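Local coordinates for hypothetical protein SpyM3_0169 (Streptococcus pyogenes, PDB 1PG6), which is of unknown function but belongs to the AIM24 mitochondrial biogenesis family of the cupin clan and carries bound calcium ions, at residues R14-Q19 with L25-L30; Q112-D117 with L190-H195; V184-E189 with N212-H217. One frame throughout, in Å; residues are numbered along the deposited sequence.

Contact 1 (R14-Q19 with L25-L30); sequences RFTIDQ and LVEIDL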
loop_
_atom_site.group_PDB
_atom_site.type_symbol
_atom_site.label_atom_id
_atom_site.label_comp_id
_atom_site.label_asym_id
_atom_site.label_seq_id
_atom_site.Cartn_x
_atom_site.Cartn_y
_atom_site.Cartn_z
ATOM N N ARG A 14 14.419 -3.972 11.198
ATOM C CA ARG A 14 14.618 -2.695 11.866
ATOM C C ARG A 14 14.663 -1.657 10.753
ATOM O O ARG A 14 15.416 -1.805 9.790
ATOM C CB ARG A 14 15.927 -2.686 12.659
ATOM C CG ARG A 14 15.965 -1.608 13.738
ATOM C CD ARG A 14 17.208 -1.709 14.615
ATOM N NE ARG A 14 18.365 -1.055 14.014
ATOM C CZ ARG A 14 18.466 0.257 13.824
ATOM N NH1 ARG A 14 17.474 1.060 14.187
ATOM N NH2 ARG A 14 19.559 0.769 13.275
ATOM N N PHE A 15 13.848 -0.617 10.873
ATOM C CA PHE A 15 13.804 0.412 9.843
ATOM C C PHE A 15 14.076 1.805 10.386
ATOM O O PHE A 15 14.003 2.047 11.589
ATOM C CB PHE A 15 12.438 0.389 9.151
ATOM C CG PHE A 15 11.296 0.750 10.056
ATOM C CD1 PHE A 15 10.872 2.070 10.173
ATOM C CD2 PHE A 15 10.668 -0.224 10.822
ATOM C CE1 PHE A 15 9.841 2.414 11.041
ATOM C CE2 PHE A 15 9.635 0.111 11.693
ATOM C CZ PHE A 15 9.222 1.430 11.804
ATOM N N THR A 16 14.402 2.719 9.481
ATOM C CA THR A 16 14.660 4.102 9.841
ATOM C C THR A 16 14.141 4.987 8.717
ATOM O O THR A 16 14.730 5.040 7.636
ATOM C CB THR A 16 16.169 4.378 10.038
ATOM O OG1 THR A 16 16.671 3.586 11.123
ATOM C CG2 THR A 16 16.404 5.852 10.348
ATOM N N ILE A 17 13.017 5.654 8.968
ATOM C CA ILE A 17 12.433 6.563 7.987
ATOM C C ILE A 17 13.141 7.891 8.190
ATOM O O ILE A 17 13.199 8.410 9.305
ATOM C CB ILE A 17 10.918 6.768 8.215
ATOM C CG1 ILE A 17 10.162 5.461 7.971
ATOM C CG2 ILE A 17 10.389 7.847 7.275
ATOM C CD1 ILE A 17 8.674 5.550 8.287
ATOM N N ASP A 18 13.701 8.435 7.117
ATOM C CA ASP A 18 14.405 9.706 7.219
ATOM C C ASP A 18 13.459 10.781 7.769
ATOM O O ASP A 18 12.328 10.905 7.306
ATOM C CB ASP A 18 14.915 10.120 5.841
ATOM C CG ASP A 18 16.110 11.023 5.924
ATOM O OD1 ASP A 18 17.245 10.498 5.928
ATOM O OD2 ASP A 18 15.915 12.253 6.004
ATOM N N GLN A 19 13.919 11.558 8.749
ATOM C CA GLN A 19 13.081 12.600 9.351
ATOM C C GLN A 19 13.325 13.993 8.778
ATOM O O GLN A 19 12.440 14.847 8.806
ATOM C CB GLN A 19 13.313 12.670 10.863
ATOM C CG GLN A 19 13.202 11.349 11.596
ATOM C CD GLN A 19 13.689 11.445 13.031
ATOM O OE1 GLN A 19 13.100 12.148 13.853
ATOM N NE2 GLN A 19 14.777 10.745 13.335
ATOM N N LEU A 25 13.335 8.317 2.484
ATOM C CA LEU A 25 13.912 7.079 2.003
ATOM C C LEU A 25 13.804 6.286 3.300
ATOM O O LEU A 25 13.830 6.870 4.387
ATOM C CB LEU A 25 15.376 7.310 1.635
ATOM C CG LEU A 25 15.962 6.695 0.367
ATOM C CD1 LEU A 25 15.046 6.917 -0.830
ATOM C CD2 LEU A 25 17.329 7.312 0.128
ATOM N N VAL A 26 13.635 4.976 3.206
ATOM C CA VAL A 26 13.573 4.171 4.413
ATOM C C VAL A 26 14.716 3.167 4.357
ATOM O O VAL A 26 14.842 2.404 3.401
ATOM C CB VAL A 26 12.212 3.427 4.563
ATOM C CG1 VAL A 26 11.931 2.568 3.348
ATOM C CG2 VAL A 26 12.221 2.583 5.833
ATOM N N GLU A 27 15.577 3.217 5.369
ATOM C CA GLU A 27 16.711 2.312 5.458
ATOM C C GLU A 27 16.260 1.150 6.328
ATOM O O GLU A 27 15.764 1.351 7.440
ATOM C CB GLU A 27 17.917 3.006 6.097
ATOM C CG GLU A 27 18.403 4.249 5.365
ATOM C CD GLU A 27 19.589 4.904 6.064
ATOM O OE1 GLU A 27 19.489 5.182 7.277
ATOM O OE2 GLU A 27 20.619 5.145 5.402
ATOM N N ILE A 28 16.436 -0.063 5.819
ATOM C CA ILE A 28 16.011 -1.263 6.527
ATOM C C ILE A 28 17.162 -2.209 6.839
ATOM O O ILE A 28 17.975 -2.516 5.971
ATOM C CB ILE A 28 14.967 -2.033 5.688
ATOM C CG1 ILE A 28 13.721 -1.162 5.482
ATOM C CG2 ILE A 28 14.597 -3.340 6.367
ATOM C CD1 ILE A 28 12.690 -1.791 4.566
ATOM N N ASP A 29 17.228 -2.660 8.088
ATOM C CA ASP A 29 18.258 -3.601 8.509
ATOM C C ASP A 29 17.605 -4.960 8.694
ATOM O O ASP A 29 16.618 -5.094 9.420
ATOM C CB ASP A 29 18.912 -3.169 9.827
ATOM C CG ASP A 29 19.848 -1.996 9.652
ATOM O OD1 ASP A 29 19.460 -0.862 10.004
ATOM O OD2 ASP A 29 20.973 -2.210 9.154
ATOM N N LEU A 30 18.159 -5.961 8.020
ATOM C CA LEU A 30 17.641 -7.322 8.097
ATOM C C LEU A 30 18.650 -8.260 8.741
ATOM O O LEU A 30 19.822 -8.277 8.367
ATOM C CB LEU A 30 17.306 -7.845 6.698
ATOM C CG LEU A 30 16.147 -7.198 5.935
ATOM C CD1 LEU A 30 16.025 -7.851 4.568
ATOM C CD2 LEU A 30 14.860 -7.358 6.718
HETATM O O HOH W 1 16.495 6.908 6.205
HETATM O O HOH W 2 18.478 1.471 9.346
#
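Strands 14-17 and 26-30 form an antiparallel beta hairpin in which Arg14 faces Asp29 and Thr16 faces Glu27 as hydrogen-bonded pairs, while Phe15-Ile28 and Ile17-Val26 are the non-hydrogen-bonded pairs between them. At the Arg14 end both rungs are nearly straight, with Asp29 N reaching Arg14 O at 2.6 Å and Arg14 N reaching Asp29 O at 3.0 Å. The next pair is less regular: Thr16 N approaches Glu27 O at 2.8 Å but bends to 135° at the hydrogen, whereas the return bond from Glu27 N to Thr16 O (3.0 Å) is straighter. Beyond the strand, Asp18 N to Leu25 O (3.1 Å) adds a further rung, and one water donates to both Thr16 O and Leu25 O.

Arg14 and Asp29 run side by side in the same direction, and a bend at chi3 (83°) turns the guanidinium toward the carboxylate, their planes 15° apart. The salt bridge, NH2 to OD1, is long at 3.7 Å; OD1 sits far from the guanidinium plane with no N-H aimed at it, so only the charges attract. A second water donates to Asp29 OD1 at 2.6 Å. The other face is apolar, with Ile17 CG1 lying 4.1 Å from Val26 CG2, a methyl that also touches Phe15 CB.

Strand 14-17 is outermost in its four-stranded sheet; strand 26-30 pairs onward with strand 91-95, and Phe15 and Ile17 pack on strand 103-108.

Contact 2 (Q112-D117 with L190-H195); sequences QYRLND and LDYDIH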
loop_
_atom_site.group_PDB
_atom_site.type_symbol
_atom_site.label_atom_id
_atom_site.label_comp_id
_atom_site.label_asym_id
_atom_site.label_seq_id
_atom_site.Cartn_x
_atom_site.Cartn_y
_atom_site.Cartn_z
ATOM N N GLN A 112 -4.776 -4.305 12.855
ATOM C CA GLN A 112 -4.435 -4.647 11.484
ATOM C C GLN A 112 -5.011 -3.546 10.620
ATOM O O GLN A 112 -5.820 -2.745 11.089
ATOM C CB GLN A 112 -5.034 -5.994 11.075
ATOM C CG GLN A 112 -4.493 -7.196 11.845
ATOM C CD GLN A 112 -2.990 -7.368 11.708
ATOM O OE1 GLN A 112 -2.411 -7.086 10.660
ATOM N NE2 GLN A 112 -2.354 -7.855 12.767
ATOM N N TYR A 113 -4.608 -3.508 9.356
ATOM C CA TYR A 113 -5.077 -2.465 8.457
ATOM C C TYR A 113 -5.387 -2.941 7.051
ATOM O O TYR A 113 -4.946 -4.009 6.628
ATOM C CB TYR A 113 -4.023 -1.355 8.353
ATOM C CG TYR A 113 -3.647 -0.718 9.672
ATOM C CD1 TYR A 113 -2.701 -1.309 10.517
ATOM C CD2 TYR A 113 -4.279 0.447 10.103
ATOM C CE1 TYR A 113 -2.400 -0.756 11.761
ATOM C CE2 TYR A 113 -3.990 1.005 11.344
ATOM C CZ TYR A 113 -3.057 0.402 12.167
ATOM O OH TYR A 113 -2.810 0.937 13.407
ATOM N N ARG A 114 -6.153 -2.121 6.340
ATOM C CA ARG A 114 -6.494 -2.362 4.952
ATOM C C ARG A 114 -5.871 -1.158 4.238
ATOM O O ARG A 114 -5.778 -0.068 4.815
ATOM C CB ARG A 114 -8.013 -2.380 4.742
ATOM C CG ARG A 114 -8.750 -3.455 5.544
ATOM C CD ARG A 114 -10.199 -3.576 5.088
ATOM N NE ARG A 114 -11.061 -4.264 6.057
ATOM C CZ ARG A 114 -11.151 -5.585 6.193
ATOM N NH1 ARG A 114 -10.433 -6.392 5.423
ATOM N NH2 ARG A 114 -11.969 -6.099 7.100
ATOM N N LEU A 115 -5.421 -1.358 3.006
ATOM C CA LEU A 115 -4.798 -0.282 2.245
ATOM C C LEU A 115 -5.238 -0.282 0.801
ATOM O O LEU A 115 -5.490 -1.334 0.212
ATOM C CB LEU A 115 -3.274 -0.413 2.251
ATOM C CG LEU A 115 -2.523 -0.734 3.539
ATOM C CD1 LEU A 115 -2.643 -2.214 3.840
ATOM C CD2 LEU A 115 -1.055 -0.359 3.360
ATOM N N ASN A 116 -5.316 0.912 0.231
ATOM C CA ASN A 116 -5.678 1.076 -1.168
ATOM C C ASN A 116 -4.472 0.794 -2.042
ATOM O O ASN A 116 -3.341 0.764 -1.559
ATOM C CB ASN A 116 -6.131 2.507 -1.428
ATOM C CG ASN A 116 -7.609 2.681 -1.256
ATOM O OD1 ASN A 116 -8.069 3.659 -0.661
ATOM N ND2 ASN A 116 -8.373 1.736 -1.779
ATOM N N ASP A 117 -4.730 0.607 -3.334
ATOM C CA ASP A 117 -3.678 0.361 -4.308
ATOM C C ASP A 117 -2.722 1.536 -4.340
ATOM O O ASP A 117 -3.138 2.700 -4.419
ATOM C CB ASP A 117 -4.246 0.179 -5.719
ATOM C CG ASP A 117 -4.743 -1.224 -5.975
ATOM O OD1 ASP A 117 -4.042 -2.187 -5.590
ATOM O OD2 ASP A 117 -5.828 -1.360 -6.584
ATOM N N LEU A 190 -12.677 -1.379 11.331
ATOM C CA LEU A 190 -13.728 -0.484 10.844
ATOM C C LEU A 190 -14.578 -1.138 9.759
ATOM O O LEU A 190 -14.142 -2.073 9.089
ATOM C CB LEU A 190 -13.113 0.800 10.263
ATOM C CG LEU A 190 -12.590 1.881 11.212
ATOM C CD1 LEU A 190 -11.684 2.848 10.455
ATOM C CD2 LEU A 190 -13.759 2.622 11.825
ATOM N N ASP A 191 -15.803 -0.650 9.603
ATOM C CA ASP A 191 -16.681 -1.147 8.555
ATOM C C ASP A 191 -16.458 -0.180 7.400
ATOM O O ASP A 191 -16.486 1.034 7.594
ATOM C CB ASP A 191 -18.141 -1.101 9.004
ATOM C CG ASP A 191 -18.423 -2.042 10.156
ATOM O OD1 ASP A 191 -17.939 -1.778 11.278
ATOM O OD2 ASP A 191 -19.123 -3.051 9.939
ATOM N N TYR A 192 -16.222 -0.702 6.203
ATOM C CA TYR A 192 -15.989 0.174 5.067
ATOM C C TYR A 192 -16.731 -0.292 3.828
ATOM O O TYR A 192 -17.079 -1.467 3.698
ATOM C CB TYR A 192 -14.492 0.255 4.765
ATOM C CG TYR A 192 -13.992 -0.842 3.855
ATOM C CD1 TYR A 192 -13.909 -0.643 2.479
ATOM C CD2 TYR A 192 -13.607 -2.079 4.368
ATOM C CE1 TYR A 192 -13.449 -1.644 1.635
ATOM C CE2 TYR A 192 -13.147 -3.091 3.533
ATOM C CZ TYR A 192 -13.067 -2.866 2.167
ATOM O OH TYR A 192 -12.587 -3.846 1.336
ATOM N N ASP A 193 -16.959 0.643 2.915
ATOM C CA ASP A 193 -17.651 0.351 1.673
ATOM C C ASP A 193 -17.257 1.355 0.600
ATOM O O ASP A 193 -17.568 2.541 0.707
ATOM C CB ASP A 193 -19.166 0.403 1.884
ATOM C CG ASP A 193 -19.943 0.174 0.598
ATOM O OD1 ASP A 193 -21.171 0.401 0.594
ATOM O OD2 ASP A 193 -19.329 -0.237 -0.406
ATOM N N ILE A 194 -16.564 0.878 -0.427
ATOM C CA ILE A 194 -16.152 1.727 -1.539
ATOM C C ILE A 194 -17.264 1.640 -2.579
ATOM O O ILE A 194 -17.620 0.550 -3.026
ATOM C CB ILE A 194 -14.820 1.238 -2.150
ATOM C CG1 ILE A 194 -13.712 1.339 -1.098
ATOM C CG2 ILE A 194 -14.468 2.070 -3.380
ATOM C CD1 ILE A 194 -12.376 0.758 -1.528
ATOM N N HIS A 195 -17.809 2.789 -2.963
ATOM C CA HIS A 195 -18.909 2.816 -3.921
ATOM C C HIS A 195 -18.997 4.155 -4.637
ATOM O O HIS A 195 -18.350 5.123 -4.241
ATOM C CB HIS A 195 -20.216 2.559 -3.175
ATOM C CG HIS A 195 -20.502 3.575 -2.113
ATOM N ND1 HIS A 195 -21.162 4.757 -2.373
ATOM C CD2 HIS A 195 -20.160 3.616 -0.803
ATOM C CE1 HIS A 195 -21.214 5.482 -1.270
ATOM N NE2 HIS A 195 -20.613 4.813 -0.303
HETATM O O HOH W 3 -11.796 -1.963 7.523
HETATM O O HOH W 4 -14.361 -4.617 7.816
#
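Arg114 and Tyr192 reach toward each other from two different antiparallel sheets, the six-stranded one holding strand 113-116 and the three-stranded one holding strand 191-195. The family belongs to the cupin clan of small beta-barrels. The strands do not pair: the nearest CA atoms, those of Asn116 and Ile194, are 10.5 Å apart, so side chains and water span the gap.

The van der Waals part centres on Arg114 CD, 3.4 Å from Tyr192 CE2. The arginine is extended from CG to NE (chi2 -169°, chi3 -162°) and crosses the tyrosine side chain at about a right angle. Its guanidinium approaches the ring obliquely, the planes 40° apart and Arg114 NE 3.5 Å from Tyr192 CE2. Deeper along the interface, Ile194 and Asn116 run antiparallel alongside one another in loose van der Waals contact.

The polar part runs through partners beyond the two side chains. Tyr192 OH bonds Gln134, while Arg114 NH1 bonds Thr151 OG1, fixing the guanidinium from its own sheet. Two waters link its remaining nitrogens to one backbone oxygen: the first, in the guanidinium plane, accepts from Arg114 NE at 2.8 Å, the second accepts from Arg114 NH2 at 2.9 Å; the second donates to Leu190 O, and the first probably does.

Contact 3 (V184-E189 with N212-H217); sequences VAWSRE and NTFRGH
Glu189 OE2 is gripped twice, by a salt bridge to Lys111 NZ and by a water that donates to it at 3.1 Å and gives its other proton to His217 O. Beside this bridge a second water accepts from His217 N at 2.8 Å and donates to Glu189 O. The glutamate chain bends at chi2 and lays CG 3.6 Å from His217 O. Both waters therefore join the loop after strand 183-187 to the corner that the chain turns at 216-217.

The interior half is aromatic and joins strand 183-187 of the six-stranded sheet to strand 211-215 of the three-stranded one. Phe214 presents its edge to the face of Trp186 in a T-shaped pair, its ring centroid 4.8 Å from that of the five-membered ring and the planes 64° apart. Phe214 CE1 leads, 3.5 Å from Trp186 CG. Asn212 shares the same indole face, ND2 standing 3.7 Å above the plane near the six-membered ring, while its OD1 lies over a face of the Phe214 ring. Amide and indole planes are 83° apart. Tyr192 makes a further edge-to-face pair with Trp186. Just before Trp186, Val184 and Ala185 form a classic beta bulge opposite Tyr221.

The chemistry is thus divided: inside, the weakly positive CE1-H edge of Phe214 and, less certainly, the Asn212 ND2 end lie over the indole face; in the exposed outer part, water links loop to corner.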
loop_
_atom_site.group_PDB
_atom_site.type_symbol
_atom_site.label_atom_id
_atom_site.label_comp_id
_atom_site.label_asym_id
_atom_site.label_seq_id
_atom_site.Cartn_x
_atom_site.Cartn_y
_atom_site.Cartn_z
ATOM N N VAL A 184 -5.476 6.407 2.315
ATOM C CA VAL A 184 -4.234 5.644 2.301
ATOM C C VAL A 184 -4.411 4.249 2.906
ATOM O O VAL A 184 -4.207 3.232 2.237
ATOM C CB VAL A 184 -3.121 6.375 3.094
ATOM C CG1 VAL A 184 -1.843 5.540 3.104
ATOM C CG2 VAL A 184 -2.857 7.741 2.473
ATOM N N ALA A 185 -4.789 4.215 4.178
ATOM C CA ALA A 185 -4.966 2.959 4.895
ATOM C C ALA A 185 -5.915 3.192 6.060
ATOM O O ALA A 185 -6.088 4.323 6.511
ATOM C CB ALA A 185 -3.612 2.474 5.411
ATOM N N TRP A 186 -6.538 2.127 6.555
ATOM C CA TRP A 186 -7.463 2.285 7.668
ATOM C C TRP A 186 -7.577 1.012 8.496
ATOM O O TRP A 186 -7.234 -0.072 8.030
ATOM C CB TRP A 186 -8.836 2.726 7.141
ATOM C CG TRP A 186 -9.535 1.706 6.282
ATOM C CD1 TRP A 186 -10.468 0.794 6.694
ATOM C CD2 TRP A 186 -9.369 1.500 4.873
ATOM N NE1 TRP A 186 -10.894 0.036 5.630
ATOM C CE2 TRP A 186 -10.235 0.443 4.503
ATOM C CE3 TRP A 186 -8.572 2.101 3.887
ATOM C CZ2 TRP A 186 -10.327 -0.024 3.184
ATOM C CZ3 TRP A 186 -8.666 1.634 2.575
ATOM C CH2 TRP A 186 -9.540 0.580 2.237
ATOM N N SER A 187 -8.042 1.155 9.731
ATOM C CA SER A 187 -8.184 0.017 10.638
ATOM C C SER A 187 -9.065 -1.083 10.065
ATOM O O SER A 187 -10.139 -0.820 9.524
ATOM C CB SER A 187 -8.756 0.484 11.974
ATOM O OG SER A 187 -7.850 1.342 12.650
ATOM N N ARG A 188 -8.608 -2.323 10.195
ATOM C CA ARG A 188 -9.363 -3.460 9.683
ATOM C C ARG A 188 -10.655 -3.620 10.476
ATOM O O ARG A 188 -11.652 -4.130 9.965
ATOM C CB ARG A 188 -8.531 -4.734 9.791
ATOM C CG ARG A 188 -9.160 -5.918 9.089
ATOM C CD ARG A 188 -8.347 -7.161 9.320
ATOM N NE ARG A 188 -8.374 -7.558 10.719
ATOM C CZ ARG A 188 -7.692 -8.585 11.211
ATOM N NH1 ARG A 188 -6.927 -9.319 10.412
ATOM N NH2 ARG A 188 -7.775 -8.876 12.501
ATOM N N GLU A 189 -10.618 -3.166 11.723
ATOM C CA GLU A 189 -11.751 -3.235 12.633
ATOM C C GLU A 189 -12.938 -2.355 12.197
ATOM O O GLU A 189 -14.076 -2.562 12.632
ATOM C CB GLU A 189 -11.263 -2.850 14.035
ATOM C CG GLU A 189 -10.257 -1.679 14.020
ATOM C CD GLU A 189 -8.835 -2.051 14.458
ATOM O OE1 GLU A 189 -8.174 -2.924 13.821
ATOM O OE2 GLU A 189 -8.358 -1.440 15.453
ATOM N N ASN A 212 -15.274 6.170 -0.131
ATOM C CA ASN A 212 -15.163 5.096 0.843
ATOM C C ASN A 212 -15.932 5.557 2.076
ATOM O O ASN A 212 -15.620 6.600 2.654
ATOM C CB ASN A 212 -13.690 4.856 1.204
ATOM C CG ASN A 212 -13.455 3.496 1.840
ATOM O OD1 ASN A 212 -14.317 2.968 2.546
ATOM N ND2 ASN A 212 -12.277 2.928 1.605
ATOM N N THR A 213 -16.960 4.805 2.459
ATOM C CA THR A 213 -17.742 5.150 3.640
ATOM C C THR A 213 -17.311 4.245 4.791
ATOM O O THR A 213 -17.404 3.019 4.701
ATOM C CB THR A 213 -19.258 4.979 3.396
ATOM O OG1 THR A 213 -19.694 5.936 2.421
ATOM C CG2 THR A 213 -20.033 5.195 4.691
ATOM N N PHE A 214 -16.825 4.865 5.864
ATOM C CA PHE A 214 -16.351 4.159 7.051
ATOM C C PHE A 214 -17.342 4.266 8.201
ATOM O O PHE A 214 -17.980 5.300 8.386
ATOM C CB PHE A 214 -15.019 4.753 7.517
ATOM C CG PHE A 214 -13.953 4.746 6.466
ATOM C CD1 PHE A 214 -13.232 3.589 6.198
ATOM C CD2 PHE A 214 -13.675 5.896 5.737
ATOM C CE1 PHE A 214 -12.245 3.574 5.213
ATOM C CE2 PHE A 214 -12.692 5.892 4.752
ATOM C CZ PHE A 214 -11.974 4.729 4.490
ATOM N N ARG A 215 -17.457 3.192 8.976
ATOM C CA ARG A 215 -18.354 3.168 10.129
ATOM C C ARG A 215 -17.719 2.353 11.252
ATOM O O ARG A 215 -17.194 1.267 11.012
ATOM C CB ARG A 215 -19.697 2.537 9.744
ATOM C CG ARG A 215 -20.359 3.163 8.532
ATOM C CD ARG A 215 -21.685 2.491 8.206
ATOM N NE ARG A 215 -22.348 3.136 7.076
ATOM C CZ ARG A 215 -23.604 2.901 6.711
ATOM N NH1 ARG A 215 -24.347 2.031 7.386
ATOM N NH2 ARG A 215 -24.117 3.541 5.668
ATOM N N GLY A 216 -17.757 2.881 12.473
ATOM C CA GLY A 216 -17.195 2.155 13.601
ATOM C C GLY A 216 -16.074 2.857 14.345
ATOM O O GLY A 216 -16.011 4.085 14.388
ATOM N N HIS A 217 -15.189 2.061 14.939
ATOM C CA HIS A 217 -14.056 2.580 15.693
ATOM C C HIS A 217 -12.747 2.204 15.011
ATOM O O HIS A 217 -12.544 1.051 14.632
ATOM C CB HIS A 217 -14.046 2.015 17.115
ATOM C CG HIS A 217 -15.253 2.374 17.920
ATOM N ND1 HIS A 217 -16.499 1.833 17.681
ATOM C CD2 HIS A 217 -15.407 3.223 18.963
ATOM C CE1 HIS A 217 -17.366 2.333 18.542
ATOM N NE2 HIS A 217 -16.730 3.180 19.331
HETATM O O HOH W 5 -15.840 -0.617 14.261
HETATM O O HOH W 6 -10.861 -0.306 16.824
#

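From the N terminus, contact 1 closes a short hairpin before either of the others opens; its centre lies about 26 Å from that of contact 2 and about 27 Å from that of contact 3. Contact 2 then closes a long loop of 72 residues, from 112-117 to 190-195. Contact 3 opens inside it at 184-189 and ends beyond it at 212-217, so these two cross. Strands 113-116 and 183-187 are neighbours in the six-stranded sheet, as Arg114 N to Trp186 O (2.9 Å) attests, and 191-195 and 211-215 are neighbours in the three-stranded sheet. Contacts 2 and 3 thus tie the same two sheets together, while contact 1 completes the edge of a separate four-stranded sheet.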